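Local coordinates for probable secreted solute-binding lipoprotein (Streptomyces coelicolor, PDB 3I3V) that probably binds a solute outside the cell and passes it to a membrane transporter, as other extracellular solute-binding proteins do, at residues W126-N131 and V244-S249; T263-W268 and G342-L347; P279-A284 and S349-V354. All blocks are in the same frame, centred on the assembly; numbering follows the deposited sequence.

Interaction 1: residues W126-N131 and V244-S249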
loop_
_atom_site.group_PDB
_atom_site.type_symbol
_atom_site.label_atom_id
_atom_site.label_comp_id
_atom_site.label_asym_id
_atom_site.label_seq_id
_atom_site.Cartn_x
_atom_site.Cartn_y
_atom_site.Cartn_z
ATOM N N TRP C 126 -48.708 16.826 -25.383
ATOM C CA TRP C 126 -49.863 17.289 -26.154
ATOM C C TRP C 126 -49.617 18.735 -26.575
ATOM O O TRP C 126 -50.176 19.659 -25.986
ATOM C CB TRP C 126 -51.092 17.216 -25.246
ATOM C CG TRP C 126 -52.435 17.188 -25.896
ATOM C CD1 TRP C 126 -52.898 18.002 -26.890
ATOM C CD2 TRP C 126 -53.537 16.361 -25.510
ATOM N NE1 TRP C 126 -54.224 17.736 -27.144
ATOM C CE2 TRP C 126 -54.642 16.735 -26.307
ATOM C CE3 TRP C 126 -53.699 15.340 -24.562
ATOM C CZ2 TRP C 126 -55.893 16.119 -26.187
ATOM C CZ3 TRP C 126 -54.943 14.725 -24.441
ATOM C CH2 TRP C 126 -56.024 15.119 -25.248
ATOM N N PRO C 127 -48.781 18.951 -27.605
ATOM C CA PRO C 127 -48.471 20.305 -28.079
ATOM C C PRO C 127 -49.344 20.856 -29.217
ATOM O O PRO C 127 -50.330 20.242 -29.633
ATOM C CB PRO C 127 -47.020 20.173 -28.507
ATOM C CG PRO C 127 -47.046 18.809 -29.186
ATOM C CD PRO C 127 -47.888 17.959 -28.235
ATOM N N VAL C 128 -48.947 22.024 -29.714
ATOM C CA VAL C 128 -49.633 22.685 -30.813
ATOM C C VAL C 128 -48.749 22.627 -32.059
ATOM O O VAL C 128 -47.600 23.070 -32.036
ATOM C CB VAL C 128 -49.923 24.172 -30.490
ATOM C CG1 VAL C 128 -50.747 24.786 -31.602
ATOM C CG2 VAL C 128 -50.655 24.291 -29.165
ATOM N N ALA C 129 -49.289 22.071 -33.139
ATOM C CA ALA C 129 -48.571 21.950 -34.400
ATOM C C ALA C 129 -48.995 23.074 -35.351
ATOM O O ALA C 129 -50.188 23.346 -35.506
ATOM C CB ALA C 129 -48.860 20.589 -35.029
ATOM N N TYR C 130 -48.005 23.715 -35.975
ATOM C CA TYR C 130 -48.221 24.823 -36.911
ATOM C C TYR C 130 -47.669 24.479 -38.297
ATOM O O TYR C 130 -46.478 24.212 -38.454
ATOM C CB TYR C 130 -47.519 26.089 -36.403
ATOM C CG TYR C 130 -47.994 26.576 -35.046
ATOM C CD1 TYR C 130 -48.974 27.557 -34.940
ATOM C CD2 TYR C 130 -47.457 26.053 -33.869
ATOM C CE1 TYR C 130 -49.409 28.010 -33.698
ATOM C CE2 TYR C 130 -47.887 26.499 -32.624
ATOM C CZ TYR C 130 -48.863 27.479 -32.547
ATOM O OH TYR C 130 -49.287 27.934 -31.322
ATOM N N ASN C 131 -48.539 24.489 -39.298
ATOM C CA ASN C 131 -48.132 24.185 -40.665
ATOM C C ASN C 131 -47.484 25.439 -41.278
ATOM O O ASN C 131 -48.160 26.428 -41.553
ATOM C CB ASN C 131 -49.364 23.728 -41.467
ATOM C CG ASN C 131 -49.038 23.393 -42.916
ATOM O OD1 ASN C 131 -49.757 22.626 -43.561
ATOM N ND2 ASN C 131 -47.967 23.979 -43.439
ATOM N N VAL C 244 -53.404 25.039 -38.157
ATOM C CA VAL C 244 -52.993 24.809 -36.775
ATOM C C VAL C 244 -53.814 23.718 -36.116
ATOM O O VAL C 244 -55.016 23.590 -36.356
ATOM C CB VAL C 244 -53.111 26.081 -35.922
ATOM C CG1 VAL C 244 -52.520 25.826 -34.530
ATOM C CG2 VAL C 244 -52.388 27.234 -36.599
ATOM N N GLN C 245 -53.162 22.936 -35.265
ATOM C CA GLN C 245 -53.853 21.856 -34.590
ATOM C C GLN C 245 -53.192 21.464 -33.293
ATOM O O GLN C 245 -51.999 21.169 -33.273
ATOM C CB GLN C 245 -53.891 20.624 -35.489
ATOM C CG GLN C 245 -54.512 19.418 -34.836
ATOM C CD GLN C 245 -54.275 18.145 -35.626
ATOM O OE1 GLN C 245 -55.116 17.246 -35.640
ATOM N NE2 GLN C 245 -53.127 18.062 -36.280
ATOM N N SER C 246 -53.961 21.464 -32.210
ATOM C CA SER C 246 -53.438 21.032 -30.925
ATOM C C SER C 246 -53.799 19.548 -30.831
ATOM O O SER C 246 -54.954 19.176 -31.035
ATOM C CB SER C 246 -54.113 21.785 -29.789
ATOM O OG SER C 246 -53.709 21.242 -28.549
ATOM N N ALA C 247 -52.840 18.687 -30.527
ATOM C CA ALA C 247 -53.185 17.279 -30.456
ATOM C C ALA C 247 -52.113 16.426 -29.796
ATOM O O ALA C 247 -50.945 16.793 -29.798
ATOM C CB ALA C 247 -53.468 16.765 -31.855
HETATM N N MSE C 248 -52.516 15.288 -29.232
HETATM C CA MSE C 248 -51.576 14.375 -28.592
HETATM C C MSE C 248 -50.459 14.065 -29.587
HETATM O O MSE C 248 -50.711 13.954 -30.786
HETATM C CB MSE C 248 -52.270 13.066 -28.225
HETATM C CG MSE C 248 -53.348 13.163 -27.154
HETATM SE SE MSE C 248 -54.203 11.424 -26.874
HETATM C CE MSE C 248 -52.817 10.673 -25.745
ATOM N N SER C 249 -49.230 13.919 -29.103
ATOM C CA SER C 249 -48.131 13.614 -30.004
ATOM C C SER C 249 -48.445 12.318 -30.768
ATOM O O SER C 249 -48.032 12.152 -31.914
ATOM C CB SER C 249 -46.813 13.489 -29.228
ATOM O OG SER C 249 -46.874 12.456 -28.263
HETATM O O HOH W 1 -51.841 21.664 -26.772
#

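Interaction 2: residues T263-W268 and G342-L347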
loop_
_atom_site.group_PDB
_atom_site.type_symbol
_atom_site.label_atom_id
_atom_site.label_comp_id
_atom_site.label_asym_id
_atom_site.label_seq_id
_atom_site.Cartn_x
_atom_site.Cartn_y
_atom_site.Cartn_z
ATOM N N THR C 263 -43.938 21.147 -40.876
ATOM C CA THR C 263 -44.781 21.413 -39.715
ATOM C C THR C 263 -43.877 21.637 -38.505
ATOM O O THR C 263 -42.849 20.983 -38.345
ATOM C CB THR C 263 -45.777 20.238 -39.432
ATOM O OG1 THR C 263 -46.822 20.249 -40.410
ATOM C CG2 THR C 263 -46.417 20.378 -38.050
ATOM N N GLU C 264 -44.258 22.584 -37.662
ATOM C CA GLU C 264 -43.493 22.902 -36.469
ATOM C C GLU C 264 -44.376 22.839 -35.228
ATOM O O GLU C 264 -45.534 23.241 -35.269
ATOM C CB GLU C 264 -42.892 24.297 -36.596
ATOM C CG GLU C 264 -41.672 24.365 -37.494
ATOM C CD GLU C 264 -41.143 25.776 -37.636
ATOM O OE1 GLU C 264 -41.138 26.519 -36.629
ATOM O OE2 GLU C 264 -40.723 26.139 -38.753
ATOM N N VAL C 265 -43.827 22.344 -34.124
ATOM C CA VAL C 265 -44.595 22.246 -32.891
ATOM C C VAL C 265 -44.193 23.298 -31.873
ATOM O O VAL C 265 -43.017 23.659 -31.759
ATOM C CB VAL C 265 -44.458 20.851 -32.234
ATOM C CG1 VAL C 265 -45.045 19.786 -33.141
ATOM C CG2 VAL C 265 -43.006 20.557 -31.932
ATOM N N GLY C 266 -45.190 23.786 -31.142
ATOM C CA GLY C 266 -44.968 24.783 -30.114
ATOM C C GLY C 266 -46.059 24.660 -29.061
ATOM O O GLY C 266 -46.607 23.577 -28.849
ATOM N N GLY C 267 -46.370 25.770 -28.399
ATOM C CA GLY C 267 -47.405 25.763 -27.386
ATOM C C GLY C 267 -48.520 26.704 -27.793
ATOM O O GLY C 267 -48.445 27.354 -28.836
ATOM N N TRP C 268 -49.564 26.779 -26.977
ATOM C CA TRP C 268 -50.681 27.660 -27.284
ATOM C C TRP C 268 -50.344 29.088 -26.833
ATOM O O TRP C 268 -49.901 29.311 -25.706
ATOM C CB TRP C 268 -51.956 27.141 -26.602
ATOM C CG TRP C 268 -53.171 27.911 -26.994
ATOM C CD1 TRP C 268 -53.646 29.044 -26.405
ATOM C CD2 TRP C 268 -54.013 27.665 -28.131
ATOM N NE1 TRP C 268 -54.724 29.524 -27.105
ATOM C CE2 TRP C 268 -54.969 28.698 -28.169
ATOM C CE3 TRP C 268 -54.047 26.677 -29.121
ATOM C CZ2 TRP C 268 -55.952 28.772 -29.158
ATOM C CZ3 TRP C 268 -55.026 26.749 -30.105
ATOM C CH2 TRP C 268 -55.964 27.790 -30.114
ATOM N N GLY C 342 -40.807 13.645 -32.101
ATOM C CA GLY C 342 -39.464 13.978 -31.661
ATOM C C GLY C 342 -39.312 15.471 -31.410
ATOM O O GLY C 342 -38.659 15.883 -30.445
ATOM N N ALA C 343 -39.917 16.289 -32.272
ATOM C CA ALA C 343 -39.851 17.748 -32.115
ATOM C C ALA C 343 -40.602 18.209 -30.854
ATOM O O ALA C 343 -40.173 19.145 -30.168
ATOM C CB ALA C 343 -40.427 18.442 -33.352
ATOM N N ALA C 344 -41.722 17.563 -30.549
ATOM C CA ALA C 344 -42.479 17.926 -29.355
ATOM C C ALA C 344 -41.644 17.602 -28.112
ATOM O O ALA C 344 -41.633 18.354 -27.135
ATOM C CB ALA C 344 -43.799 17.161 -29.317
ATOM N N GLN C 345 -40.945 16.473 -28.158
ATOM C CA GLN C 345 -40.114 16.049 -27.038
ATOM C C GLN C 345 -38.948 16.994 -26.800
ATOM O O GLN C 345 -38.541 17.200 -25.656
ATOM C CB GLN C 345 -39.578 14.631 -27.279
ATOM C CG GLN C 345 -40.619 13.539 -27.120
ATOM C CD GLN C 345 -40.153 12.213 -27.662
ATOM O OE1 GLN C 345 -39.102 12.120 -28.292
ATOM N NE2 GLN C 345 -40.939 11.175 -27.429
ATOM N N ARG C 346 -38.421 17.564 -27.887
ATOM C CA ARG C 346 -37.286 18.482 -27.818
ATOM C C ARG C 346 -37.652 19.885 -27.353
ATOM O O ARG C 346 -36.781 20.749 -27.222
ATOM C CB ARG C 346 -36.571 18.561 -29.170
ATOM C CG ARG C 346 -35.667 17.370 -29.463
ATOM C CD ARG C 346 -34.643 17.707 -30.542
ATOM N NE ARG C 346 -34.958 17.109 -31.836
ATOM C CZ ARG C 346 -34.364 16.023 -32.329
ATOM N NH1 ARG C 346 -33.412 15.404 -31.636
ATOM N NH2 ARG C 346 -34.717 15.560 -33.522
ATOM N N LEU C 347 -38.940 20.110 -27.118
ATOM C CA LEU C 347 -39.429 21.396 -26.632
ATOM C C LEU C 347 -38.984 21.503 -25.168
ATOM O O LEU C 347 -39.112 20.544 -24.409
ATOM C CB LEU C 347 -40.961 21.432 -26.732
ATOM C CG LEU C 347 -41.683 22.367 -27.710
ATOM C CD1 LEU C 347 -40.857 22.614 -28.958
ATOM C CD2 LEU C 347 -43.037 21.751 -28.056
#

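Interaction 3: residues P279-A284 and S349-V354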
loop_
_atom_site.group_PDB
_atom_site.type_symbol
_atom_site.label_atom_id
_atom_site.label_comp_id
_atom_site.label_asym_id
_atom_site.label_seq_id
_atom_site.Cartn_x
_atom_site.Cartn_y
_atom_site.Cartn_z
ATOM N N PRO C 279 -45.599 29.765 -24.234
ATOM C CA PRO C 279 -46.879 29.117 -24.538
ATOM C C PRO C 279 -47.074 27.761 -23.868
ATOM O O PRO C 279 -46.108 27.047 -23.573
ATOM C CB PRO C 279 -46.854 29.022 -26.061
ATOM C CG PRO C 279 -46.053 30.217 -26.447
ATOM C CD PRO C 279 -44.912 30.141 -25.477
ATOM N N THR C 280 -48.334 27.393 -23.673
ATOM C CA THR C 280 -48.685 26.154 -22.992
ATOM C C THR C 280 -48.902 24.910 -23.837
ATOM O O THR C 280 -49.384 24.979 -24.966
ATOM C CB THR C 280 -49.972 26.348 -22.158
ATOM O OG1 THR C 280 -51.087 26.507 -23.044
ATOM C CG2 THR C 280 -49.873 27.589 -21.279
ATOM N N VAL C 281 -48.541 23.767 -23.260
ATOM C CA VAL C 281 -48.745 22.470 -23.892
ATOM C C VAL C 281 -49.219 21.532 -22.780
ATOM O O VAL C 281 -48.793 21.658 -21.636
ATOM C CB VAL C 281 -47.439 21.884 -24.515
ATOM C CG1 VAL C 281 -46.796 22.900 -25.444
ATOM C CG2 VAL C 281 -46.473 21.455 -23.426
ATOM N N ILE C 282 -50.113 20.607 -23.111
ATOM C CA ILE C 282 -50.616 19.645 -22.132
ATOM C C ILE C 282 -49.629 18.494 -21.954
ATOM O O ILE C 282 -49.070 17.992 -22.923
ATOM C CB ILE C 282 -51.976 19.024 -22.568
ATOM C CG1 ILE C 282 -53.086 20.066 -22.496
ATOM C CG2 ILE C 282 -52.326 17.825 -21.682
ATOM C CD1 ILE C 282 -54.448 19.531 -22.931
ATOM N N ARG C 283 -49.407 18.096 -20.709
ATOM C CA ARG C 283 -48.539 16.969 -20.410
ATOM C C ARG C 283 -49.166 16.200 -19.253
ATOM O O ARG C 283 -49.534 16.788 -18.233
ATOM C CB ARG C 283 -47.121 17.425 -20.036
ATOM C CG ARG C 283 -46.302 17.960 -21.214
ATOM C CD ARG C 283 -44.848 18.261 -20.833
ATOM N NE ARG C 283 -44.016 17.061 -20.697
ATOM C CZ ARG C 283 -42.776 17.058 -20.200
ATOM N NH1 ARG C 283 -42.219 18.189 -19.786
ATOM N NH2 ARG C 283 -42.087 15.922 -20.115
ATOM N N ALA C 284 -49.311 14.891 -19.435
ATOM C CA ALA C 284 -49.875 14.007 -18.419
ATOM C C ALA C 284 -48.875 12.861 -18.270
ATOM O O ALA C 284 -48.291 12.407 -19.259
ATOM C CB ALA C 284 -51.237 13.481 -18.871
ATOM N N SER C 349 -38.040 24.806 -22.050
ATOM C CA SER C 349 -38.636 25.825 -21.197
ATOM C C SER C 349 -39.402 26.878 -21.983
ATOM O O SER C 349 -40.140 27.669 -21.395
ATOM C CB SER C 349 -37.551 26.513 -20.364
ATOM O OG SER C 349 -36.719 27.325 -21.177
ATOM N N GLU C 350 -39.229 26.898 -23.303
ATOM C CA GLU C 350 -39.924 27.884 -24.129
ATOM C C GLU C 350 -41.398 27.527 -24.246
ATOM O O GLU C 350 -42.141 28.161 -24.993
ATOM C CB GLU C 350 -39.317 27.967 -25.537
ATOM C CG GLU C 350 -37.941 27.352 -25.683
ATOM C CD GLU C 350 -37.999 25.843 -25.720
ATOM O OE1 GLU C 350 -38.570 25.288 -26.687
ATOM O OE2 GLU C 350 -37.477 25.216 -24.777
ATOM N N VAL C 351 -41.808 26.508 -23.501
ATOM C CA VAL C 351 -43.188 26.041 -23.504
ATOM C C VAL C 351 -43.565 25.645 -22.071
ATOM O O VAL C 351 -42.787 24.981 -21.389
ATOM C CB VAL C 351 -43.332 24.846 -24.491
ATOM C CG1 VAL C 351 -43.442 23.525 -23.747
ATOM C CG2 VAL C 351 -44.509 25.080 -25.408
ATOM N N SER C 352 -44.742 26.067 -21.613
ATOM C CA SER C 352 -45.189 25.760 -20.254
ATOM C C SER C 352 -46.217 24.634 -20.170
ATOM O O SER C 352 -47.136 24.549 -20.984
ATOM C CB SER C 352 -45.767 27.014 -19.595
ATOM O OG SER C 352 -44.780 28.025 -19.484
ATOM N N GLN C 353 -46.056 23.781 -19.162
ATOM C CA GLN C 353 -46.952 22.647 -18.949
ATOM C C GLN C 353 -48.257 23.035 -18.291
ATOM O O GLN C 353 -48.259 23.778 -17.311
ATOM C CB GLN C 353 -46.322 21.607 -18.019
ATOM C CG GLN C 353 -45.112 20.863 -18.506
ATOM C CD GLN C 353 -44.648 19.851 -17.474
ATOM O OE1 GLN C 353 -45.419 18.989 -17.040
ATOM N NE2 GLN C 353 -43.386 19.951 -17.072
ATOM N N VAL C 354 -49.363 22.523 -18.823
ATOM C CA VAL C 354 -50.663 22.738 -18.205
ATOM C C VAL C 354 -51.215 21.339 -17.958
ATOM O O VAL C 354 -50.680 20.352 -18.460
ATOM C CB VAL C 354 -51.628 23.572 -19.070
ATOM C CG1 VAL C 354 -51.075 24.976 -19.216
ATOM C CG2 VAL C 354 -51.845 22.914 -20.421
HETATM O O HOH W 2 -48.443 18.704 -16.645
#

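Interaction 1: residues W126-N131 and V244-S249
W126 and M248 meet where an antiparallel strand pair, 128-131 beside 244-246, ends; the pair belongs to the mixed sheet of the solute-binding-protein fold. M248, present as selenomethionine, sets its CG 3.4 Å from the centroid of the W126 six-membered ring. At 14° off the normal this is a CH-pi contact over the face. Its SE stands obliquely, 4.6 Å from the same centroid, as a Met-aromatic contact. The tryptophan CG is anti to the backbone N (chi1 -160°), which lays the indole against the backbone of A247 and M248. With an alanine in place of W126, M248 would probably lose the flat surface that steadies its CG and SE.

Along the strands, A129 N bonds Q245 O at 2.9 Å, nearly straight at 170°. Q245 N returns to A129 O at 3.0 Å, and the small A129 sets its CB against Q245 O, on the face it shares with the Q245 side chain. On the other face the beta-branched V128 and V244 suit extended backbone, their CG1 atoms meeting at 3.6 Å, while the Y130 side chain runs beside that of V244, pointing the same way, and sends its OH to G267 O. Although P127 has no N-H to offer, its carbonyl O accepts A247 N at 3.1 Å, nearly along the C=O axis. Near helix 172-182, S246 OG donates to a water at 2.6 Å, which in turn donates to W126 O at 2.7 Å.

Interaction 2: residues T263-W268 and G342-L347
V265 and L347 carry most of this small contact, in which a side chain of strand 263-266 meets the C-terminal end of helix 339-345. No hydrogen bond crosses it; the contact is apolar packing, with 178 Å² buried in all. V265 directs its side chain at the helix, and one branch, CG2, does most of the touching. This methyl occupies the crowded position between backbone N and carbonyl carbon (chi1 -64° for CG1), and from there it reaches the helix backbone, 3.5 Å from A344 N. It also lies 3.6 Å from A343 CB. Alanines suit these helix positions, because a bare CB lets the valine methyl come down onto the main chain between them.

L347 closes the contact just past the helix end, where its N still bonds A344 O at 3.2 Å. Its CD2 approaches V265 CG2 at 4.1 Å, while CD1 lies 3.7 Å from V265 O. Both leucine torsions are away from the staggered values, so the placing of the two methyls is probably less certain. G266 contributes through its carbonyl O, which faces CD2.

Beyond the contact, A344 also packs on P127 of strand 122-131. Q345, on the other side of the helix from V265, bonds S335 N and D326 OD1. E264 and G266 are backbone-bonded to Y130 and V128 of strand 122-131, which holds strand 263-266 in the sheet with helix 339-345 packed beside V265.

Interaction 3: residues P279-A284 and S349-V354
A parallel beta pair joins strand 280-284 to the short strand 352-354, the two crossing at -52°, strongly twisted against each other. Hydrogen bonds follow the staggered parallel pattern: V281 N donates to S352 O at 2.8 Å, and V281 O accepts V354 N at 3.0 Å, so V281 grips the residues on both sides of Q353. Ahead of them P279, which follows a cis peptide bond and has no N-H, takes S352 N on its carbonyl O at 2.6 Å. Further along, R283 N reaches V354 O only weakly, at 3.4 Å.

This pair extends the mixed sheet of the solute-binding-protein fold, 280-284 lying between 352-354 and 122-131. On the face that turns to helix 172-182, the beta-branched V354 fits a tight place: its CG1 presses on T280 CB at 3.4 Å, and CG2 meets I282 CG1 at 3.7 Å. T280 OG1 bonds Q180 NE2. On the opposite face the aliphatic part of R283 crosses Q353 obliquely, R283 CD to Q353 CG 3.5 Å. Their guanidinium and amide planes are 47° apart; NH1 and NE2, both donors, do not bond each other. Q353 OE1 is bonded to Y285 OH.

In the fold
All three interactions reach one mixed sheet, and strand 122-131 ties them together. Its Y130 N lies 2.6 Å from E264 O and its V128 O 2.7 Å from G266 N, probable hydrogen bonds that join interaction 1 to interaction 2, whose centres are about 8 Å apart. W126 N, 2.7 Å from I282 O, probably bonds interaction 3 in the same way, with centres about 12 Å apart. Interactions 2 and 3 interleave along the chain: strand 263-266 precedes 280-284, and helix 339-345 precedes 352-354. They also meet directly, W268 N lying 2.7 Å from T280 O.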